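Local coordinates for protein terminal oxygenase component of carbazole 1,9a-dioxygenase (Nocardioides aromaticivorans, PDB 3GCF) that probably serves as the terminal oxygenase of a Rieske non-heme iron system, using a [2Fe-2S] cluster and a mononuclear iron to dioxygenate carbazole with molecular oxygen, at residues A[184-189]-A[361-366]; A[190-195]-A[337-342]; A[229-234]-A[264-269]. All blocks are in the same frame, centred on the assembly; numbering follows the deposited sequence.

Contact 1: A[184-189]-A[361-366]; sequences GFDTTH and PPDMCI. With FE2 (Fe (II) ion), chain P.
D186 holds the place of the bridging aspartate of Rieske oxygenases, between cluster and iron, and two waters join it to D363. D186 OD2 accepts from water 1 at 2.6 Å, and the same water donates to D363 OD1. Water 2 joins D186 OD1, T188 OG1 and D363 OD1. The two carboxylates, 4.4 Å apart from D186 OD2 to D363 OD1, are thus joined through water. D186 OD1 also accepts from T188 N at 3.0 Å, nearly along the C-O axis, and from H189 N, which comes from above the carboxylate plane. The first bond makes an Asx turn and the second an Asx motif; together they fix the carboxylate. H189 ND1 donates a hydrogen bond to the D186 carbonyl O at 2.8 Å, with an N-H...O angle of 158°. The acceptor lies in the imidazole plane and so holds the ring's rotation. On its other side, H189 NE2 binds the iron at 2.1 Å.

Beside the waters, C365 SG makes a sulfur-aromatic contact over one face of the F185 ring, 4.1 Å from its centroid. Chi1 of 63° tucks this sulfur between the backbone N and carbonyl carbon, while C365 CB meets the ring at F185 CE2, 3.5 Å away. The T188 side chain crosses P362 at about a right angle, with T188 CG2 3.7 Å from P362 CB.

D186 OD2 also hydrogen-bonds H99 of the second subunit, and D363 OD2 hydrogen-bonds H77 there. Both histidines are cluster ligands. This link between cluster and iron across subunits is typical of Rieske oxygenases, where it is thought to carry electrons.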
loop_
_atom_site.group_PDB
_atom_site.type_symbol
_atom_site.label_atom_id
_atom_site.label_comp_id
_atom_site.label_asym_id
_atom_site.label_seq_id
_atom_site.Cartn_x
_atom_site.Cartn_y
_atom_site.Cartn_z
ATOM N N GLY A 184 -8.285 10.334 25.040
ATOM C CA GLY A 184 -7.800 10.384 26.408
ATOM C C GLY A 184 -8.689 11.277 27.256
ATOM O O GLY A 184 -9.037 10.924 28.378
ATOM N N PHE A 185 -9.072 12.424 26.701
ATOM C CA PHE A 185 -9.908 13.414 27.387
ATOM C C PHE A 185 -11.388 13.221 27.046
ATOM O O PHE A 185 -12.055 14.153 26.591
ATOM C CB PHE A 185 -9.456 14.816 26.958
ATOM C CG PHE A 185 -9.977 15.926 27.823
ATOM C CD1 PHE A 185 -9.797 15.898 29.203
ATOM C CD2 PHE A 185 -10.632 17.014 27.256
ATOM C CE1 PHE A 185 -10.264 16.935 30.002
ATOM C CE2 PHE A 185 -11.102 18.058 28.050
ATOM C CZ PHE A 185 -10.918 18.019 29.423
ATOM N N ASP A 186 -11.897 12.014 27.273
ATOM C CA ASP A 186 -13.285 11.679 26.965
ATOM C C ASP A 186 -13.842 10.987 28.203
ATOM O O ASP A 186 -13.381 9.906 28.562
ATOM C CB ASP A 186 -13.308 10.737 25.758
ATOM C CG ASP A 186 -14.706 10.414 25.290
ATOM O OD1 ASP A 186 -15.563 10.092 26.138
ATOM O OD2 ASP A 186 -14.941 10.463 24.064
ATOM N N THR A 187 -14.835 11.598 28.848
ATOM C CA THR A 187 -15.382 11.046 30.085
ATOM C C THR A 187 -16.423 9.925 29.997
ATOM O O THR A 187 -16.807 9.360 31.024
ATOM C CB THR A 187 -15.948 12.173 30.988
ATOM O OG1 THR A 187 -17.130 12.718 30.395
ATOM C CG2 THR A 187 -14.921 13.287 31.153
ATOM N N THR A 188 -16.880 9.592 28.793
ATOM C CA THR A 188 -17.848 8.508 28.664
ATOM C C THR A 188 -17.340 7.333 27.818
ATOM O O THR A 188 -18.000 6.300 27.732
ATOM C CB THR A 188 -19.206 9.006 28.097
ATOM O OG1 THR A 188 -19.021 9.563 26.789
ATOM C CG2 THR A 188 -19.801 10.059 29.017
ATOM N N HIS A 189 -16.164 7.473 27.212
ATOM C CA HIS A 189 -15.622 6.385 26.406
ATOM C C HIS A 189 -15.186 5.220 27.305
ATOM O O HIS A 189 -14.972 4.104 26.824
ATOM C CB HIS A 189 -14.407 6.854 25.588
ATOM C CG HIS A 189 -13.095 6.651 26.285
ATOM N ND1 HIS A 189 -12.650 7.475 27.298
ATOM C CD2 HIS A 189 -12.154 5.685 26.148
ATOM C CE1 HIS A 189 -11.492 7.026 27.752
ATOM N NE2 HIS A 189 -11.169 5.941 27.070
ATOM N N PRO A 361 -23.735 16.238 25.227
ATOM C CA PRO A 361 -23.244 16.929 26.429
ATOM C C PRO A 361 -21.864 16.620 27.019
ATOM O O PRO A 361 -21.075 17.536 27.240
ATOM C CB PRO A 361 -24.386 16.736 27.425
ATOM C CG PRO A 361 -25.585 16.853 26.527
ATOM C CD PRO A 361 -25.186 15.982 25.339
ATOM N N PRO A 362 -21.551 15.343 27.288
ATOM C CA PRO A 362 -20.225 15.069 27.854
ATOM C C PRO A 362 -19.057 15.509 26.964
ATOM O O PRO A 362 -17.957 15.750 27.460
ATOM C CB PRO A 362 -20.248 13.557 28.069
ATOM C CG PRO A 362 -21.706 13.268 28.305
ATOM C CD PRO A 362 -22.370 14.118 27.253
ATOM N N ASP A 363 -19.286 15.616 25.657
ATOM C CA ASP A 363 -18.221 16.025 24.736
ATOM C C ASP A 363 -17.834 17.501 24.855
ATOM O O ASP A 363 -16.847 17.935 24.260
ATOM C CB ASP A 363 -18.612 15.740 23.279
ATOM C CG ASP A 363 -18.875 14.271 23.022
ATOM O OD1 ASP A 363 -18.158 13.421 23.603
ATOM O OD2 ASP A 363 -19.792 13.968 22.229
ATOM N N MET A 364 -18.602 18.274 25.614
ATOM C CA MET A 364 -18.295 19.690 25.765
ATOM C C MET A 364 -16.883 19.943 26.278
ATOM O O MET A 364 -16.288 20.972 25.962
ATOM C CB MET A 364 -19.312 20.372 26.686
ATOM C CG MET A 364 -20.696 20.494 26.063
ATOM S SD MET A 364 -20.642 21.276 24.418
ATOM C CE MET A 364 -21.007 19.850 23.312
ATOM N N CYS A 365 -16.336 19.025 27.069
ATOM C CA CYS A 365 -14.983 19.246 27.555
ATOM C C CYS A 365 -14.027 19.182 26.364
ATOM O O CYS A 365 -13.031 19.900 26.319
ATOM C CB CYS A 365 -14.594 18.225 28.637
ATOM S SG CYS A 365 -14.518 16.482 28.159
ATOM N N ILE A 366 -14.349 18.342 25.384
ATOM C CA ILE A 366 -13.513 18.226 24.196
ATOM C C ILE A 366 -13.682 19.484 23.343
ATOM O O ILE A 366 -12.725 19.969 22.740
ATOM C CB ILE A 366 -13.885 16.969 23.375
ATOM C CG1 ILE A 366 -13.446 15.719 24.143
ATOM C CG2 ILE A 366 -13.224 17.017 21.994
ATOM C CD1 ILE A 366 -13.915 14.423 23.524
HETATM FE FE FE2 P . -9.345 4.914 27.415
HETATM O O HOH W 1 -16.087 11.928 22.201
HETATM O O HOH W 2 -17.572 11.836 25.902
HETATM O O HOH W 3 -16.056 13.741 27.199
HETATM O O HOH W 4 -17.429 15.524 30.173
HETATM O O HOH W 5 -8.717 5.539 29.294
HETATM O O HOH W 6 -8.535 6.677 26.855
#

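Contact 2: A[190-195]-A[337-342]; sequences IFMHRN and DVWARE. With FE2 (Fe (II) ion), chain P.
An iron site of two histidines and one carboxylate, the facial triad, is made here by H193 and D337, with H189 as the third protein ligand. H193 NE2 binds the iron at 2.1 Å. D337 binds through both oxygens, OD1 at 2.1 Å and OD2 at 2.3 Å from the metal. Waters 5 and 6 complete six ligand atoms. H193 NE2 and D337 OD1 lie 3.0 Å apart because both hold the metal, and they are not hydrogen-bonded. The carboxylate stands nearly upright to the imidazole, with planes 84° apart, and its CG lies at the ring edge.

M192 packs beside the site. Its CG covers one face of the H193 ring. Its SD meets A340 CB at 3.6 Å. A bend at chi3 (-71°) carries CE over the six-membered ring of W339, a CH-pi contact 3.9 Å from the centroid.

As a second shell, N183 hydrogen-bonds D337 OD1 and N334 hydrogen-bonds D337 OD2. W97 of the second subunit packs against both M192 and W339. The iron is thus held between the 3-10 turn that carries H189 and H193, in the loop after helix 177-184, and helix 335-350, which packs on strand 164-173 through V338, R341 and E342.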
loop_
_atom_site.group_PDB
_atom_site.type_symbol
_atom_site.label_atom_id
_atom_site.label_comp_id
_atom_site.label_asym_id
_atom_site.label_seq_id
_atom_site.Cartn_x
_atom_site.Cartn_y
_atom_site.Cartn_z
ATOM N N ILE A 190 -15.058 5.477 28.606
ATOM C CA ILE A 190 -14.601 4.447 29.535
ATOM C C ILE A 190 -15.504 3.226 29.582
ATOM O O ILE A 190 -15.160 2.200 30.179
ATOM C CB ILE A 190 -14.400 5.012 30.961
ATOM C CG1 ILE A 190 -15.721 5.515 31.538
ATOM C CG2 ILE A 190 -13.345 6.127 30.918
ATOM C CD1 ILE A 190 -15.576 6.125 32.931
ATOM N N PHE A 191 -16.659 3.349 28.939
ATOM C CA PHE A 191 -17.613 2.256 28.834
ATOM C C PHE A 191 -16.863 1.056 28.236
ATOM O O PHE A 191 -16.977 -0.067 28.726
ATOM C CB PHE A 191 -18.758 2.683 27.902
ATOM C CG PHE A 191 -19.678 1.564 27.490
ATOM C CD1 PHE A 191 -20.496 0.932 28.422
ATOM C CD2 PHE A 191 -19.744 1.160 26.158
ATOM C CE1 PHE A 191 -21.371 -0.087 28.032
ATOM C CE2 PHE A 191 -20.619 0.137 25.753
ATOM C CZ PHE A 191 -21.433 -0.485 26.694
ATOM N N MET A 192 -16.071 1.318 27.196
ATOM C CA MET A 192 -15.322 0.271 26.503
ATOM C C MET A 192 -14.258 -0.426 27.349
ATOM O O MET A 192 -13.757 -1.483 26.962
ATOM C CB MET A 192 -14.655 0.839 25.244
ATOM C CG MET A 192 -13.313 1.520 25.498
ATOM S SD MET A 192 -12.466 2.061 23.992
ATOM C CE MET A 192 -11.981 0.490 23.305
ATOM N N HIS A 193 -13.911 0.152 28.497
ATOM C CA HIS A 193 -12.893 -0.444 29.369
ATOM C C HIS A 193 -13.472 -1.325 30.475
ATOM O O HIS A 193 -12.721 -1.952 31.226
ATOM C CB HIS A 193 -12.055 0.647 30.049
ATOM C CG HIS A 193 -11.238 1.475 29.109
ATOM N ND1 HIS A 193 -10.330 0.925 28.230
ATOM C CD2 HIS A 193 -11.157 2.817 28.943
ATOM C CE1 HIS A 193 -9.724 1.893 27.565
ATOM N NE2 HIS A 193 -10.206 3.051 27.981
ATOM N N ARG A 194 -14.798 -1.362 30.577
ATOM C CA ARG A 194 -15.484 -2.112 31.632
ATOM C C ARG A 194 -15.018 -3.547 31.865
ATOM O O ARG A 194 -15.087 -4.048 32.992
ATOM C CB ARG A 194 -17.001 -2.105 31.377
ATOM C CG ARG A 194 -17.436 -2.918 30.166
ATOM C CD ARG A 194 -18.912 -2.719 29.842
ATOM N NE ARG A 194 -19.331 -3.561 28.727
ATOM C CZ ARG A 194 -18.981 -3.366 27.461
ATOM N NH1 ARG A 194 -18.205 -2.341 27.130
ATOM N NH2 ARG A 194 -19.385 -4.215 26.527
ATOM N N ASN A 195 -14.549 -4.213 30.816
ATOM C CA ASN A 195 -14.107 -5.600 30.951
ATOM C C ASN A 195 -12.594 -5.793 31.039
ATOM O O ASN A 195 -12.109 -6.920 30.991
ATOM C CB ASN A 195 -14.672 -6.443 29.801
ATOM C CG ASN A 195 -16.182 -6.619 29.897
ATOM O OD1 ASN A 195 -16.890 -6.585 28.887
ATOM N ND2 ASN A 195 -16.680 -6.815 31.113
ATOM N N ASP A 337 -7.519 1.375 23.965
ATOM C CA ASP A 337 -7.591 2.749 23.482
ATOM C C ASP A 337 -6.917 2.882 22.122
ATOM O O ASP A 337 -7.261 3.767 21.340
ATOM C CB ASP A 337 -6.930 3.718 24.473
ATOM C CG ASP A 337 -7.810 4.020 25.676
ATOM O OD1 ASP A 337 -9.021 4.248 25.484
ATOM O OD2 ASP A 337 -7.289 4.048 26.812
ATOM N N VAL A 338 -5.963 1.999 21.838
ATOM C CA VAL A 338 -5.248 2.043 20.568
ATOM C C VAL A 338 -6.167 1.757 19.375
ATOM O O VAL A 338 -6.281 2.586 18.473
ATOM C CB VAL A 338 -4.054 1.051 20.561
ATOM C CG1 VAL A 338 -3.369 1.057 19.191
ATOM C CG2 VAL A 338 -3.051 1.447 21.642
ATOM N N TRP A 339 -6.840 0.610 19.358
ATOM C CA TRP A 339 -7.717 0.341 18.221
ATOM C C TRP A 339 -8.942 1.250 18.228
ATOM O O TRP A 339 -9.545 1.492 17.184
ATOM C CB TRP A 339 -8.144 -1.139 18.150
ATOM C CG TRP A 339 -8.874 -1.707 19.345
ATOM C CD1 TRP A 339 -8.327 -2.426 20.370
ATOM C CD2 TRP A 339 -10.287 -1.660 19.598
ATOM N NE1 TRP A 339 -9.310 -2.833 21.241
ATOM C CE2 TRP A 339 -10.522 -2.377 20.793
ATOM C CE3 TRP A 339 -11.377 -1.085 18.929
ATOM C CZ2 TRP A 339 -11.805 -2.535 21.339
ATOM C CZ3 TRP A 339 -12.660 -1.242 19.473
ATOM C CH2 TRP A 339 -12.857 -1.963 20.668
ATOM N N ALA A 340 -9.303 1.768 19.398
ATOM C CA ALA A 340 -10.444 2.670 19.482
ATOM C C ALA A 340 -10.122 3.926 18.680
ATOM O O ALA A 340 -10.962 4.441 17.947
ATOM C CB ALA A 340 -10.734 3.035 20.937
ATOM N N ARG A 341 -8.899 4.423 18.829
ATOM C CA ARG A 341 -8.479 5.610 18.096
ATOM C C ARG A 341 -8.440 5.312 16.601
ATOM O O ARG A 341 -8.981 6.063 15.789
ATOM C CB ARG A 341 -7.088 6.058 18.559
ATOM C CG ARG A 341 -7.038 6.556 19.996
ATOM C CD ARG A 341 -5.612 6.762 20.480
ATOM N NE ARG A 341 -5.568 6.862 21.937
ATOM C CZ ARG A 341 -4.455 6.880 22.662
ATOM N NH1 ARG A 341 -3.267 6.814 22.077
ATOM N NH2 ARG A 341 -4.534 6.930 23.985
ATOM N N GLU A 342 -7.802 4.202 16.247
ATOM C CA GLU A 342 -7.661 3.806 14.849
ATOM C C GLU A 342 -8.994 3.545 14.156
ATOM O O GLU A 342 -9.107 3.694 12.939
ATOM C CB GLU A 342 -6.754 2.574 14.760
ATOM C CG GLU A 342 -5.427 2.796 15.478
ATOM C CD GLU A 342 -4.529 1.574 15.500
ATOM O OE1 GLU A 342 -5.045 0.436 15.481
ATOM O OE2 GLU A 342 -3.295 1.758 15.558
HETATM FE FE FE2 P . -9.345 4.914 27.415
HETATM O O HOH W 5 -8.717 5.539 29.294
HETATM O O HOH W 6 -8.535 6.677 26.855
#

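Contact 3: A[229-234]-A[264-269]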
loop_
_atom_site.group_PDB
_atom_site.type_symbol
_atom_site.label_atom_id
_atom_site.label_comp_id
_atom_site.label_asym_id
_atom_site.label_seq_id
_atom_site.Cartn_x
_atom_site.Cartn_y
_atom_site.Cartn_z
ATOM N N VAL A 229 -7.807 22.380 29.932
ATOM C CA VAL A 229 -9.167 22.220 30.410
ATOM C C VAL A 229 -9.180 21.126 31.477
ATOM O O VAL A 229 -8.570 20.074 31.306
ATOM C CB VAL A 229 -10.107 21.831 29.256
ATOM C CG1 VAL A 229 -11.549 21.886 29.724
ATOM C CG2 VAL A 229 -9.883 22.759 28.070
ATOM N N LEU A 230 -9.873 21.385 32.581
ATOM C CA LEU A 230 -9.943 20.424 33.671
ATOM C C LEU A 230 -11.366 19.962 33.961
ATOM O O LEU A 230 -12.281 20.780 34.095
ATOM C CB LEU A 230 -9.334 21.042 34.932
ATOM C CG LEU A 230 -9.231 20.275 36.260
ATOM C CD1 LEU A 230 -10.593 20.115 36.883
ATOM C CD2 LEU A 230 -8.583 18.940 36.034
ATOM N N ASP A 231 -11.542 18.644 34.050
ATOM C CA ASP A 231 -12.841 18.048 34.366
ATOM C C ASP A 231 -12.810 17.651 35.846
ATOM O O ASP A 231 -11.986 16.836 36.258
ATOM C CB ASP A 231 -13.100 16.783 33.531
ATOM C CG ASP A 231 -13.333 17.070 32.060
ATOM O OD1 ASP A 231 -13.449 18.254 31.671
ATOM O OD2 ASP A 231 -13.408 16.090 31.285
ATOM N N ARG A 232 -13.696 18.231 36.647
ATOM C CA ARG A 232 -13.748 17.908 38.073
ATOM C C ARG A 232 -14.674 16.710 38.281
ATOM O O ARG A 232 -15.768 16.838 38.833
ATOM C CB ARG A 232 -14.252 19.117 38.864
ATOM C CG ARG A 232 -13.308 20.307 38.822
ATOM C CD ARG A 232 -13.618 21.292 39.941
ATOM N NE ARG A 232 -12.394 21.903 40.456
ATOM C CZ ARG A 232 -11.809 22.967 39.924
ATOM N NH1 ARG A 232 -12.347 23.550 38.861
ATOM N NH2 ARG A 232 -10.678 23.435 40.441
ATOM N N LEU A 233 -14.217 15.544 37.840
ATOM C CA LEU A 233 -15.004 14.319 37.917
ATOM C C LEU A 233 -15.570 13.945 39.289
ATOM O O LEU A 233 -16.737 13.567 39.393
ATOM C CB LEU A 233 -14.188 13.142 37.366
ATOM C CG LEU A 233 -13.661 13.267 35.925
ATOM C CD1 LEU A 233 -12.916 11.995 35.553
ATOM C CD2 LEU A 233 -14.808 13.510 34.952
ATOM N N SER A 234 -14.757 14.053 40.333
ATOM C CA SER A 234 -15.192 13.679 41.677
ATOM C C SER A 234 -16.101 14.676 42.381
ATOM O O SER A 234 -16.733 14.334 43.382
ATOM C CB SER A 234 -13.979 13.431 42.569
ATOM O OG SER A 234 -13.231 14.626 42.711
ATOM N N ALA A 264 -10.222 11.176 39.863
ATOM C CA ALA A 264 -10.982 12.186 40.586
ATOM C C ALA A 264 -11.035 13.407 39.673
ATOM O O ALA A 264 -11.980 14.201 39.717
ATOM C CB ALA A 264 -10.279 12.542 41.889
ATOM N N GLN A 265 -10.004 13.542 38.843
ATOM C CA GLN A 265 -9.898 14.648 37.896
ATOM C C GLN A 265 -9.139 14.212 36.653
ATOM O O GLN A 265 -8.217 13.399 36.734
ATOM C CB GLN A 265 -9.140 15.832 38.517
ATOM C CG GLN A 265 -9.872 16.560 39.633
ATOM C CD GLN A 265 -9.088 17.753 40.167
ATOM O OE1 GLN A 265 -9.647 18.629 40.823
ATOM N NE2 GLN A 265 -7.791 17.784 39.895
ATOM N N VAL A 266 -9.535 14.752 35.504
ATOM C CA VAL A 266 -8.845 14.465 34.255
ATOM C C VAL A 266 -8.724 15.797 33.536
ATOM O O VAL A 266 -9.665 16.594 33.523
ATOM C CB VAL A 266 -9.607 13.443 33.370
ATOM C CG1 VAL A 266 -10.984 13.961 33.009
ATOM C CG2 VAL A 266 -8.795 13.159 32.117
ATOM N N SER A 267 -7.559 16.052 32.956
ATOM C CA SER A 267 -7.339 17.311 32.270
ATOM C C SER A 267 -6.388 17.182 31.095
ATOM O O SER A 267 -5.562 16.271 31.040
ATOM C CB SER A 267 -6.788 18.347 33.260
ATOM O OG SER A 267 -5.595 17.882 33.871
ATOM N N VAL A 268 -6.512 18.109 30.156
ATOM C CA VAL A 268 -5.646 18.120 28.991
ATOM C C VAL A 268 -5.048 19.520 28.877
ATOM O O VAL A 268 -5.738 20.517 29.099
ATOM C CB VAL A 268 -6.429 17.753 27.702
ATOM C CG1 VAL A 268 -7.521 18.777 27.439
ATOM C CG2 VAL A 268 -5.471 17.660 26.524
ATOM N N TRP A 269 -3.763 19.585 28.542
ATOM C CA TRP A 269 -3.065 20.857 28.426
ATOM C C TRP A 269 -2.319 20.968 27.101
ATOM O O TRP A 269 -1.850 19.965 26.554
ATOM C CB TRP A 269 -2.081 21.005 29.590
ATOM C CG TRP A 269 -2.724 20.740 30.922
ATOM C CD1 TRP A 269 -3.083 19.528 31.430
ATOM C CD2 TRP A 269 -3.177 21.718 31.864
ATOM N NE1 TRP A 269 -3.738 19.686 32.626
ATOM C CE2 TRP A 269 -3.811 21.022 32.916
ATOM C CE3 TRP A 269 -3.113 23.119 31.919
ATOM C CZ2 TRP A 269 -4.380 21.678 34.015
ATOM C CZ3 TRP A 269 -3.678 23.772 33.009
ATOM C CH2 TRP A 269 -4.304 23.049 34.043
HETATM O O HOH W 7 -8.739 21.367 42.491
#
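D231 N donates to V266 O at 2.8 Å, with an N-H...O angle of 165°. The return bond from V266 N to D231 O is weak. V229 and V268 form the next hydrogen-bonded pair, with V229 N to V268 O at 2.9 Å and V268 N to V229 O at 3.1 Å. Between them, L230 and S267 make a non-hydrogen-bonded pair, and their CA atoms come within 4.3 Å. The two strands are antiparallel.

V229, D231, V266 and V268 share one face of the sheet. D231 and V266 lie side by side and point the same way, with D231 CB on V266 CG1 at 3.6 Å. L233 CD1 reaches the same V266 methyl. On the other face, the CD2 branch of L230 presses on S267 CB at 3.4 Å, a tight contact. Chi1 of -179° and chi2 of -72° together turn L230 CD2 to the neighbouring strand. W269 NE1 hydrogen-bonds S267 OG beside it.

After D231 the strand ends. R232 is the centre of an inverse gamma turn, closed by a weak bond from L233 N to D231 O. S234 N then donates to A264 O at 2.8 Å, which ties the start of the following helical turn to the end of the other segment. A264 and Q265 both face D277 in a classic beta bulge on the other side. The R232 guanidinium is held by Q219; water 7 links it only weakly to Q265.

Helix 364-376 covers the V229, D231 and V268 face through K368, C365 and W369. An antiparallel sheet packed on a C-terminal helix is typical of the Bet v 1-like fold of ring-hydroxylase catalytic domains.

Overall arrangement
All six segments belong to the catalytic part of the chain, and the contacts are nested. Contact 3 closes inside contact 2, which closes inside contact 1. Contacts 1 and 2 have centres about 14 Å apart and share the iron, both of its waters and the interface with the second subunit; their first segments run on directly, 184-189 into 190-195. Contact 3 lies about 10 Å from contact 1, centre to centre. Contacts 2 and 3 do not touch, and their centres are about 19 Å apart. Contact 1 touches both: it supplies H189 to the metal site and meets the sheet at D231 and V268, and its second segment opens helix 364-376.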